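ZmpA Glycopeptidase (Clostridium perfringens, PDB 6XSX) is an M60-family metalloprotease, represented here by its catalytic module, that probably cleaves the peptide backbone of glycosylated proteins. Local coordinates at residues K218-Y223 against L304-I309; G278-M283 against N300-H305; L358-K363 against A434-Y439. One frame throughout, in Å; residues are numbered along the deposited sequence.

Helix 301-309 shows how one short helix can serve several neighbours at once. Interaction 1 and interaction 2, with centres about 8 Å apart, overlap in residues L304 and H305 of this helix but use different faces of it: H305 turns to helix 206-224, L302 and P303 to helix 277-286. Y223 OH also lies 2.8 Å from M301 O, a probable hydrogen bond between the two contacts. Interaction 2 includes H281 and E282 of a HExxH pattern consistent with a metalloprotease site. Interaction 3 lies farther along the chain, its centre about 17 Å from that of interaction 2, and is tied back to helix 301-309 where R308 NH1 comes within 3.0 Å of Q359 O.

Interaction 1: residues K218-Y223 against L304-I309; sequences KETMKY and LHFERI
H305 of helix 301-309 meets two residues of helix 206-224 in different ways, E219 at the edge of its imidazole and Y223 over a face. At the edge, H305 NE2 donates to E219 OE2 across 2.5 Å. The bond is nearly straight (167°), runs in the ring plane and uses the carboxylate lone pair turned away from the other oxygen; carboxylate and imidazole are almost coplanar. Over the face, the phenol of Y223 forms an offset stack with the imidazole, centroids 3.9 Å apart and planes only 5° from parallel. The offset carries H305 CB over the phenol too, 3.6 Å from the ring centroid in a CH-pi contact. With CG anti to the backbone N in both, the two side chains reach across and pass each other in opposite directions. Over these segments of the M60 peptidase domain the helix axes come no nearer than 11.5 Å and run at 115° to each other, and the Y223 and H305 rings span the gap. I309 CG2, from the next turn, and Y223 lie on opposite faces of the imidazole, while a hydrogen bond from Y223 OH to the carbonyl of M301 fixes the far end of the phenol. The aliphatic part of E219 is used as well: its CG touches F306 CZ at 3.7 Å and I309 CD1 at 3.8 Å. T220 OG1, bonded to the V216 carbonyl, approaches the edge of the F306 ring at CE2.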
loop_
_atom_site.group_PDB
_atom_site.type_symbol
_atom_site.label_atom_id
_atom_site.label_comp_id
_atom_site.label_asym_id
_atom_site.label_seq_id
_atom_site.Cartn_x
_atom_site.Cartn_y
_atom_site.Cartn_z
ATOM N N LYS A 218 8.182 3.651 -6.180
ATOM C CA LYS A 218 8.600 2.943 -7.384
ATOM C C LYS A 218 7.968 1.548 -7.413
ATOM O O LYS A 218 7.270 1.196 -8.358
ATOM C CB LYS A 218 10.129 2.878 -7.460
ATOM C CG LYS A 218 10.701 2.557 -8.836
ATOM C CD LYS A 218 12.211 2.699 -8.887
ATOM C CE LYS A 218 12.844 1.905 -10.011
ATOM N NZ LYS A 218 14.165 1.372 -9.594
ATOM N N GLU A 219 8.208 0.760 -6.360
ATOM C CA GLU A 219 7.709 -0.606 -6.283
ATOM C C GLU A 219 6.178 -0.601 -6.378
ATOM O O GLU A 219 5.608 -1.400 -7.117
ATOM C CB GLU A 219 8.267 -1.305 -5.035
ATOM C CG GLU A 219 7.855 -2.761 -4.868
ATOM C CD GLU A 219 8.089 -3.653 -6.078
ATOM O OE1 GLU A 219 9.043 -3.390 -6.834
ATOM O OE2 GLU A 219 7.311 -4.602 -6.272
ATOM N N THR A 220 5.528 0.345 -5.686
ATOM C CA THR A 220 4.074 0.428 -5.672
ATOM C C THR A 220 3.545 0.703 -7.076
ATOM O O THR A 220 2.562 0.098 -7.509
ATOM C CB THR A 220 3.538 1.498 -4.712
ATOM O OG1 THR A 220 3.804 1.063 -3.378
ATOM C CG2 THR A 220 2.047 1.725 -4.867
ATOM N N MET A 221 4.209 1.613 -7.786
ATOM C CA MET A 221 3.672 2.013 -9.069
ATOM C C MET A 221 3.909 0.921 -10.113
ATOM O O MET A 221 3.037 0.669 -10.943
ATOM C CB MET A 221 4.197 3.388 -9.490
ATOM C CG MET A 221 3.464 4.466 -8.726
ATOM S SD MET A 221 3.928 6.147 -9.125
ATOM C CE MET A 221 2.999 6.406 -10.637
ATOM N N LYS A 222 5.051 0.230 -10.022
ATOM C CA LYS A 222 5.275 -0.963 -10.828
ATOM C C LYS A 222 4.181 -2.008 -10.565
ATOM O O LYS A 222 3.546 -2.496 -11.498
ATOM C CB LYS A 222 6.675 -1.525 -10.566
ATOM C CG LYS A 222 7.005 -2.792 -11.346
ATOM C CD LYS A 222 8.383 -3.314 -10.999
ATOM C CE LYS A 222 8.572 -4.775 -11.351
ATOM N NZ LYS A 222 9.899 -5.259 -10.893
ATOM N N TYR A 223 3.944 -2.340 -9.292
ATOM C CA TYR A 223 2.931 -3.327 -8.936
ATOM C C TYR A 223 1.549 -2.944 -9.468
ATOM O O TYR A 223 0.759 -3.830 -9.792
ATOM C CB TYR A 223 2.906 -3.541 -7.419
ATOM C CG TYR A 223 2.003 -4.624 -6.875
ATOM C CD1 TYR A 223 2.112 -5.952 -7.275
ATOM C CD2 TYR A 223 1.078 -4.324 -5.885
ATOM C CE1 TYR A 223 1.303 -6.938 -6.723
ATOM C CE2 TYR A 223 0.255 -5.291 -5.331
ATOM C CZ TYR A 223 0.367 -6.604 -5.753
ATOM O OH TYR A 223 -0.438 -7.546 -5.182
ATOM N N LEU A 304 -0.133 -6.989 1.027
ATOM C CA LEU A 304 0.217 -8.399 0.857
ATOM C C LEU A 304 1.496 -8.540 0.028
ATOM O O LEU A 304 2.352 -9.347 0.370
ATOM C CB LEU A 304 -0.938 -9.185 0.223
ATOM C CG LEU A 304 -2.187 -9.376 1.085
ATOM C CD1 LEU A 304 -3.344 -9.907 0.248
ATOM C CD2 LEU A 304 -1.927 -10.296 2.264
ATOM N N HIS A 305 1.619 -7.742 -1.043
ATOM C CA HIS A 305 2.775 -7.773 -1.929
ATOM C C HIS A 305 4.042 -7.396 -1.169
ATOM O O HIS A 305 5.067 -8.078 -1.302
ATOM C CB HIS A 305 2.544 -6.888 -3.163
ATOM C CG HIS A 305 3.732 -6.672 -4.043
ATOM N ND1 HIS A 305 4.276 -7.673 -4.825
ATOM C CD2 HIS A 305 4.447 -5.554 -4.308
ATOM C CE1 HIS A 305 5.274 -7.183 -5.535
ATOM N NE2 HIS A 305 5.414 -5.882 -5.218
ATOM N N PHE A 306 3.936 -6.332 -0.356
ATOM C CA PHE A 306 5.050 -5.822 0.425
ATOM C C PHE A 306 5.482 -6.848 1.467
ATOM O O PHE A 306 6.663 -6.911 1.803
ATOM C CB PHE A 306 4.785 -4.397 0.932
ATOM C CG PHE A 306 5.316 -3.330 0.004
ATOM C CD1 PHE A 306 6.643 -2.925 0.072
ATOM C CD2 PHE A 306 4.506 -2.760 -0.967
ATOM C CE1 PHE A 306 7.141 -1.965 -0.802
ATOM C CE2 PHE A 306 5.002 -1.803 -1.842
ATOM C CZ PHE A 306 6.318 -1.400 -1.749
ATOM N N GLU A 307 4.520 -7.645 1.957
ATOM C CA GLU A 307 4.822 -8.780 2.815
ATOM C C GLU A 307 5.616 -9.830 2.034
ATOM O O GLU A 307 6.660 -10.298 2.494
ATOM C CB GLU A 307 3.531 -9.347 3.411
ATOM C CG GLU A 307 3.089 -8.584 4.645
ATOM C CD GLU A 307 1.714 -8.923 5.191
ATOM O OE1 GLU A 307 0.857 -9.412 4.407
ATOM O OE2 GLU A 307 1.503 -8.683 6.397
ATOM N N ARG A 308 5.128 -10.180 0.841
ATOM C CA ARG A 308 5.759 -11.226 0.048
ATOM C C ARG A 308 7.177 -10.825 -0.366
ATOM O O ARG A 308 8.089 -11.643 -0.274
ATOM C CB ARG A 308 4.928 -11.560 -1.192
ATOM C CG ARG A 308 5.599 -12.549 -2.131
ATOM C CD ARG A 308 4.971 -12.472 -3.510
ATOM N NE ARG A 308 5.309 -13.620 -4.341
ATOM C CZ ARG A 308 4.731 -13.935 -5.499
ATOM N NH1 ARG A 308 3.767 -13.181 -6.006
ATOM N NH2 ARG A 308 5.132 -15.007 -6.152
ATOM N N ILE A 309 7.370 -9.578 -0.823
ATOM C CA ILE A 309 8.682 -9.236 -1.362
ATOM C C ILE A 309 9.732 -9.178 -0.254
ATOM O O ILE A 309 10.912 -9.149 -0.565
ATOM C CB ILE A 309 8.684 -7.963 -2.234
ATOM C CG1 ILE A 309 8.359 -6.702 -1.425
ATOM C CG2 ILE A 309 7.781 -8.145 -3.443
ATOM C CD1 ILE A 309 8.321 -5.434 -2.243
#

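Interaction 2: residues G278-M283 against N300-H305; sequences GFMHEM and NMLPLH
P303 lays its pyrrolidine ring against the backbone of M280 and H281, and apolar packing of this sort makes up most of the contact. Its CB lies 3.8 Å from H281 N and its CG the same distance from H281 CA, while M280 CB rests on P303 CA at 3.7 Å. Next to it, L302 turns one methyl, CD2, to both methionines: CD2 is 3.7 Å from M283 CG and 4.0 Å from M280 CE, and it also lies 3.7 Å from M280 O. The M280 chain is bent at both chi2 and chi3, folding its terminal methyl back toward the leucine, whose CG, anti to the backbone N (chi1 -176°), carries CD2 toward the methionines. The axes of the two short helical segments approach to 7.8 Å, at 145°, with the CA atoms of M280 and P303 nearest. Helix 277-286 carries the HExxH pattern of H281, E282 and H285, consistent with a zinc-metallopeptidase site, though no metal is bound to its histidines here. Polar contact is confined to H281 and N300, whose side chains run side by side in the same direction. N300 OD1 sits at the edge of the imidazole, but at 3.7 Å from H281 ND1 it makes no hydrogen bond, and that buried nitrogen has no other partner in the model. N300 ND2 bonds weakly to the V297 carbonyl.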
loop_
_atom_site.group_PDB
_atom_site.type_symbol
_atom_site.label_atom_id
_atom_site.label_comp_id
_atom_site.label_asym_id
_atom_site.label_seq_id
_atom_site.Cartn_x
_atom_site.Cartn_y
_atom_site.Cartn_z
ATOM N N GLY A 278 0.333 -2.131 8.496
ATOM C CA GLY A 278 -0.206 -0.833 8.883
ATOM C C GLY A 278 0.055 0.267 7.849
ATOM O O GLY A 278 -0.886 0.896 7.375
ATOM N N PHE A 279 1.326 0.478 7.478
ATOM C CA PHE A 279 1.680 1.561 6.568
ATOM C C PHE A 279 1.165 1.300 5.158
ATOM O O PHE A 279 0.602 2.198 4.532
ATOM C CB PHE A 279 3.188 1.825 6.562
ATOM C CG PHE A 279 3.644 2.721 7.686
ATOM C CD1 PHE A 279 3.639 4.102 7.539
ATOM C CD2 PHE A 279 4.030 2.184 8.907
ATOM C CE1 PHE A 279 4.040 4.931 8.578
ATOM C CE2 PHE A 279 4.433 3.012 9.945
ATOM C CZ PHE A 279 4.432 4.384 9.780
ATOM N N MET A 280 1.368 0.075 4.657
ATOM C CA MET A 280 1.113 -0.209 3.254
ATOM C C MET A 280 -0.385 -0.345 2.986
ATOM O O MET A 280 -0.848 -0.060 1.885
ATOM C CB MET A 280 1.892 -1.442 2.789
ATOM C CG MET A 280 3.395 -1.233 2.885
ATOM S SD MET A 280 3.917 0.314 2.065
ATOM C CE MET A 280 3.606 -0.112 0.357
ATOM N N HIS A 281 -1.152 -0.716 4.016
ATOM C CA HIS A 281 -2.601 -0.748 3.891
ATOM C C HIS A 281 -3.125 0.653 3.583
ATOM O O HIS A 281 -4.012 0.806 2.751
ATOM C CB HIS A 281 -3.237 -1.369 5.144
ATOM C CG HIS A 281 -4.720 -1.217 5.231
ATOM N ND1 HIS A 281 -5.595 -2.159 4.710
ATOM C CD2 HIS A 281 -5.486 -0.247 5.781
ATOM C CE1 HIS A 281 -6.836 -1.773 4.931
ATOM N NE2 HIS A 281 -6.798 -0.598 5.593
ATOM N N GLU A 282 -2.552 1.670 4.237
ATOM C CA GLU A 282 -2.948 3.053 3.999
ATOM C C GLU A 282 -2.538 3.508 2.605
ATOM O O GLU A 282 -3.297 4.206 1.945
ATOM C CB GLU A 282 -2.370 4.006 5.047
ATOM C CG GLU A 282 -2.820 3.684 6.464
ATOM C CD GLU A 282 -4.293 3.347 6.620
ATOM O OE1 GLU A 282 -5.118 4.016 5.979
ATOM O OE2 GLU A 282 -4.612 2.398 7.375
ATOM N N MET A 283 -1.330 3.142 2.166
ATOM C CA MET A 283 -0.915 3.545 0.831
ATOM C C MET A 283 -1.860 2.897 -0.187
ATOM O O MET A 283 -2.255 3.536 -1.164
ATOM C CB MET A 283 0.539 3.147 0.546
ATOM C CG MET A 283 1.008 3.546 -0.844
ATOM S SD MET A 283 2.817 3.527 -1.016
ATOM C CE MET A 283 3.248 4.906 0.047
ATOM N N ASN A 300 -5.956 -4.342 -0.534
ATOM C CA ASN A 300 -5.168 -5.220 0.314
ATOM C C ASN A 300 -4.052 -5.898 -0.479
ATOM O O ASN A 300 -3.129 -6.467 0.098
ATOM C CB ASN A 300 -6.055 -6.308 0.917
ATOM C CG ASN A 300 -7.105 -5.737 1.843
ATOM O OD1 ASN A 300 -6.775 -5.054 2.802
ATOM N ND2 ASN A 300 -8.369 -6.007 1.556
ATOM N N MET A 301 -4.173 -5.896 -1.805
ATOM C CA MET A 301 -3.173 -6.554 -2.625
ATOM C C MET A 301 -1.825 -5.874 -2.415
ATOM O O MET A 301 -0.781 -6.523 -2.550
ATOM C CB MET A 301 -3.542 -6.520 -4.111
ATOM C CG MET A 301 -4.679 -7.463 -4.465
ATOM S SD MET A 301 -4.267 -9.241 -4.269
ATOM C CE MET A 301 -3.219 -9.474 -5.701
ATOM N N LEU A 302 -1.861 -4.576 -2.055
ATOM C CA LEU A 302 -0.624 -3.824 -1.898
ATOM C C LEU A 302 0.130 -4.270 -0.641
ATOM O O LEU A 302 1.280 -4.698 -0.743
ATOM C CB LEU A 302 -0.843 -2.303 -1.967
ATOM C CG LEU A 302 0.447 -1.477 -1.904
ATOM C CD1 LEU A 302 1.311 -1.692 -3.144
ATOM C CD2 LEU A 302 0.166 0.006 -1.714
ATOM N N PRO A 303 -0.441 -4.184 0.586
ATOM C CA PRO A 303 0.280 -4.667 1.765
ATOM C C PRO A 303 0.700 -6.140 1.658
ATOM O O PRO A 303 1.794 -6.488 2.103
ATOM C CB PRO A 303 -0.655 -4.329 2.938
ATOM C CG PRO A 303 -2.031 -4.174 2.301
ATOM C CD PRO A 303 -1.744 -3.589 0.933
ATOM N N LEU A 304 -0.133 -6.989 1.027
ATOM C CA LEU A 304 0.217 -8.399 0.857
ATOM C C LEU A 304 1.496 -8.540 0.028
ATOM O O LEU A 304 2.352 -9.347 0.370
ATOM C CB LEU A 304 -0.938 -9.185 0.223
ATOM C CG LEU A 304 -2.187 -9.376 1.085
ATOM C CD1 LEU A 304 -3.344 -9.907 0.248
ATOM C CD2 LEU A 304 -1.927 -10.296 2.264
ATOM N N HIS A 305 1.619 -7.742 -1.043
ATOM C CA HIS A 305 2.775 -7.773 -1.929
ATOM C C HIS A 305 4.042 -7.396 -1.169
ATOM O O HIS A 305 5.067 -8.078 -1.302
ATOM C CB HIS A 305 2.544 -6.888 -3.163
ATOM C CG HIS A 305 3.732 -6.672 -4.043
ATOM N ND1 HIS A 305 4.276 -7.673 -4.825
ATOM C CD2 HIS A 305 4.447 -5.554 -4.308
ATOM C CE1 HIS A 305 5.274 -7.183 -5.535
ATOM N NE2 HIS A 305 5.414 -5.882 -5.218
#

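Interaction 3: residues L358-K363 against A434-Y439; sequences LQLYDK and ANDKMY. With EDO (1,2-ethanediol), chain E; EDO (1,2-ethanediol), chain G.
L360, near the end of helix 347-361, pushes its two methyls into the turn that starts helix 437-440, and here the packing is tight. One methyl presses on the backbone of N435, L360 CD1 lying 3.7 Å from N435 C, with D436 OD1 close by. The other meets the Y439 ring at its edge, L360 CD2 lying 3.7 Å from Y439 CD1. From the other segment M438, bent at chi3 (66°), brings its CE methyl to 3.5 Å from L360 O and against L360 CB. The receiving turn is itself braced: N435 OD1 caps K437 N at 3.0 Å, and N435 and M438 form a capping box whose return bond, N435 N to M438 SD, is weak and long. The outer side is looser. Y361 meets the same M438 methyl only through its backbone, 3.9 Å from CA to CE, and its ring leads away. At opposite ends of the contact, D362 OD2 accepts from one ethanediol and K437 NZ donates to O1 of another at 2.8 Å, both probably from the crystallisation liquor. The contact thus joins a helix of the M60 domain to the chain leading to the C-terminal strands. No hydrogen bond crosses between the segments, so they are held together by apolar fit; the buried carboxylate of D436 receives bonds from S314, T317, W322 and W356, all neutral donors, which would favour its staying ionised.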
loop_
_atom_site.group_PDB
_atom_site.type_symbol
_atom_site.label_atom_id
_atom_site.label_comp_id
_atom_site.label_asym_id
_atom_site.label_seq_id
_atom_site.Cartn_x
_atom_site.Cartn_y
_atom_site.Cartn_z
ATOM N N LEU A 358 -4.040 -15.856 -7.470
ATOM C CA LEU A 358 -3.647 -15.671 -8.862
ATOM C C LEU A 358 -2.319 -14.922 -8.942
ATOM O O LEU A 358 -1.535 -15.179 -9.850
ATOM C CB LEU A 358 -4.747 -14.938 -9.640
ATOM C CG LEU A 358 -6.084 -15.677 -9.755
ATOM C CD1 LEU A 358 -7.147 -14.817 -10.434
ATOM C CD2 LEU A 358 -5.932 -17.012 -10.479
ATOM N N GLN A 359 -2.068 -14.020 -7.979
ATOM C CA GLN A 359 -0.847 -13.225 -7.936
ATOM C C GLN A 359 0.321 -14.067 -7.417
ATOM O O GLN A 359 1.457 -13.890 -7.848
ATOM C CB GLN A 359 -1.041 -11.972 -7.080
ATOM C CG GLN A 359 0.211 -11.115 -6.926
ATOM C CD GLN A 359 0.663 -10.454 -8.211
ATOM O OE1 GLN A 359 -0.082 -10.348 -9.181
ATOM N NE2 GLN A 359 1.905 -10.016 -8.233
ATOM N N LEU A 360 0.037 -14.991 -6.498
ATOM C CA LEU A 360 1.057 -15.934 -6.055
ATOM C C LEU A 360 1.469 -16.811 -7.242
ATOM O O LEU A 360 2.647 -17.104 -7.424
ATOM C CB LEU A 360 0.495 -16.784 -4.907
ATOM C CG LEU A 360 0.358 -16.090 -3.548
ATOM C CD1 LEU A 360 -0.500 -16.935 -2.608
ATOM C CD2 LEU A 360 1.723 -15.868 -2.912
ATOM N N TYR A 361 0.484 -17.208 -8.061
ATOM C CA TYR A 361 0.706 -18.111 -9.181
ATOM C C TYR A 361 1.531 -17.422 -10.263
ATOM O O TYR A 361 2.427 -18.039 -10.832
ATOM C CB TYR A 361 -0.620 -18.639 -9.734
ATOM C CG TYR A 361 -0.492 -19.424 -11.018
ATOM C CD1 TYR A 361 0.133 -20.664 -11.042
ATOM C CD2 TYR A 361 -0.976 -18.921 -12.215
ATOM C CE1 TYR A 361 0.261 -21.392 -12.215
ATOM C CE2 TYR A 361 -0.857 -19.630 -13.400
ATOM C CZ TYR A 361 -0.240 -20.873 -13.398
ATOM O OH TYR A 361 -0.100 -21.576 -14.557
ATOM N N ASP A 362 1.218 -16.145 -10.529
ATOM C CA ASP A 362 1.881 -15.382 -11.578
ATOM C C ASP A 362 1.917 -13.908 -11.181
ATOM O O ASP A 362 0.906 -13.197 -11.250
ATOM C CB ASP A 362 1.179 -15.596 -12.924
ATOM C CG ASP A 362 1.868 -14.970 -14.130
ATOM O OD1 ASP A 362 2.615 -13.983 -13.959
ATOM O OD2 ASP A 362 1.635 -15.471 -15.236
ATOM N N LYS A 363 3.122 -13.461 -10.811
ATOM C CA LYS A 363 3.388 -12.137 -10.279
ATOM C C LYS A 363 3.065 -11.027 -11.285
ATOM O O LYS A 363 3.011 -9.865 -10.889
ATOM C CB LYS A 363 4.846 -12.061 -9.824
ATOM C CG LYS A 363 5.868 -12.119 -10.950
ATOM C CD LYS A 363 7.277 -12.212 -10.414
ATOM C CE LYS A 363 8.296 -11.705 -11.406
ATOM N NZ LYS A 363 9.634 -11.584 -10.782
ATOM N N ALA A 434 -3.370 -22.405 -4.170
ATOM C CA ALA A 434 -2.258 -21.491 -3.937
ATOM C C ALA A 434 -2.310 -20.969 -2.503
ATOM O O ALA A 434 -3.392 -20.696 -1.981
ATOM C CB ALA A 434 -2.277 -20.336 -4.916
ATOM N N ASN A 435 -1.128 -20.840 -1.891
ATOM C CA ASN A 435 -0.982 -20.293 -0.548
ATOM C C ASN A 435 0.445 -19.775 -0.366
ATOM O O ASN A 435 1.307 -20.009 -1.211
ATOM C CB ASN A 435 -1.429 -21.292 0.527
ATOM C CG ASN A 435 -0.493 -22.470 0.665
ATOM O OD1 ASN A 435 0.564 -22.344 1.275
ATOM N ND2 ASN A 435 -0.858 -23.614 0.099
ATOM N N ASP A 436 0.676 -19.069 0.747
ATOM C CA ASP A 436 1.911 -18.359 1.029
ATOM C C ASP A 436 3.139 -19.268 1.023
ATOM O O ASP A 436 4.244 -18.763 0.822
ATOM C CB ASP A 436 1.812 -17.519 2.311
ATOM C CG ASP A 436 0.812 -16.377 2.215
ATOM O OD1 ASP A 436 0.461 -15.992 1.097
ATOM O OD2 ASP A 436 0.371 -15.901 3.260
ATOM N N LYS A 437 2.973 -20.584 1.231
ATOM C CA LYS A 437 4.131 -21.476 1.203
ATOM C C LYS A 437 4.876 -21.373 -0.130
ATOM O O LYS A 437 6.083 -21.602 -0.183
ATOM C CB LYS A 437 3.762 -22.926 1.532
ATOM C CG LYS A 437 3.276 -23.142 2.957
ATOM C CD LYS A 437 3.480 -24.559 3.455
ATOM C CE LYS A 437 4.938 -24.962 3.501
ATOM N NZ LYS A 437 5.084 -26.379 3.908
ATOM N N MET A 438 4.158 -20.974 -1.186
ATOM C CA MET A 438 4.717 -20.882 -2.530
ATOM C C MET A 438 5.909 -19.919 -2.569
ATOM O O MET A 438 6.814 -20.126 -3.368
ATOM C CB MET A 438 3.663 -20.448 -3.557
ATOM C CG MET A 438 2.635 -21.537 -3.881
ATOM S SD MET A 438 1.201 -20.856 -4.766
ATOM C CE MET A 438 1.987 -20.370 -6.304
ATOM N N TYR A 439 5.922 -18.883 -1.709
ATOM C CA TYR A 439 7.106 -18.042 -1.581
ATOM C C TYR A 439 7.902 -18.352 -0.311
ATOM O O TYR A 439 9.131 -18.247 -0.324
ATOM C CB TYR A 439 6.807 -16.549 -1.770
ATOM C CG TYR A 439 6.033 -15.881 -0.658
ATOM C CD1 TYR A 439 4.655 -15.755 -0.734
ATOM C CD2 TYR A 439 6.668 -15.367 0.461
ATOM C CE1 TYR A 439 3.924 -15.138 0.268
ATOM C CE2 TYR A 439 5.954 -14.743 1.477
ATOM C CZ TYR A 439 4.575 -14.626 1.378
ATOM O OH TYR A 439 3.847 -14.000 2.356
HETATM C C1 EDO E . 2.492 -29.316 3.713
HETATM O O1 EDO E . 3.002 -28.072 3.260
HETATM C C2 EDO E . 3.113 -29.817 4.964
HETATM O O2 EDO E . 4.344 -29.210 5.249
HETATM C C1 EDO G . -1.029 -13.062 -15.755
HETATM O O1 EDO G . -0.489 -11.914 -16.387
HETATM C C2 EDO G . -1.186 -14.204 -16.692
HETATM O O2 EDO G . -0.115 -14.296 -17.606
#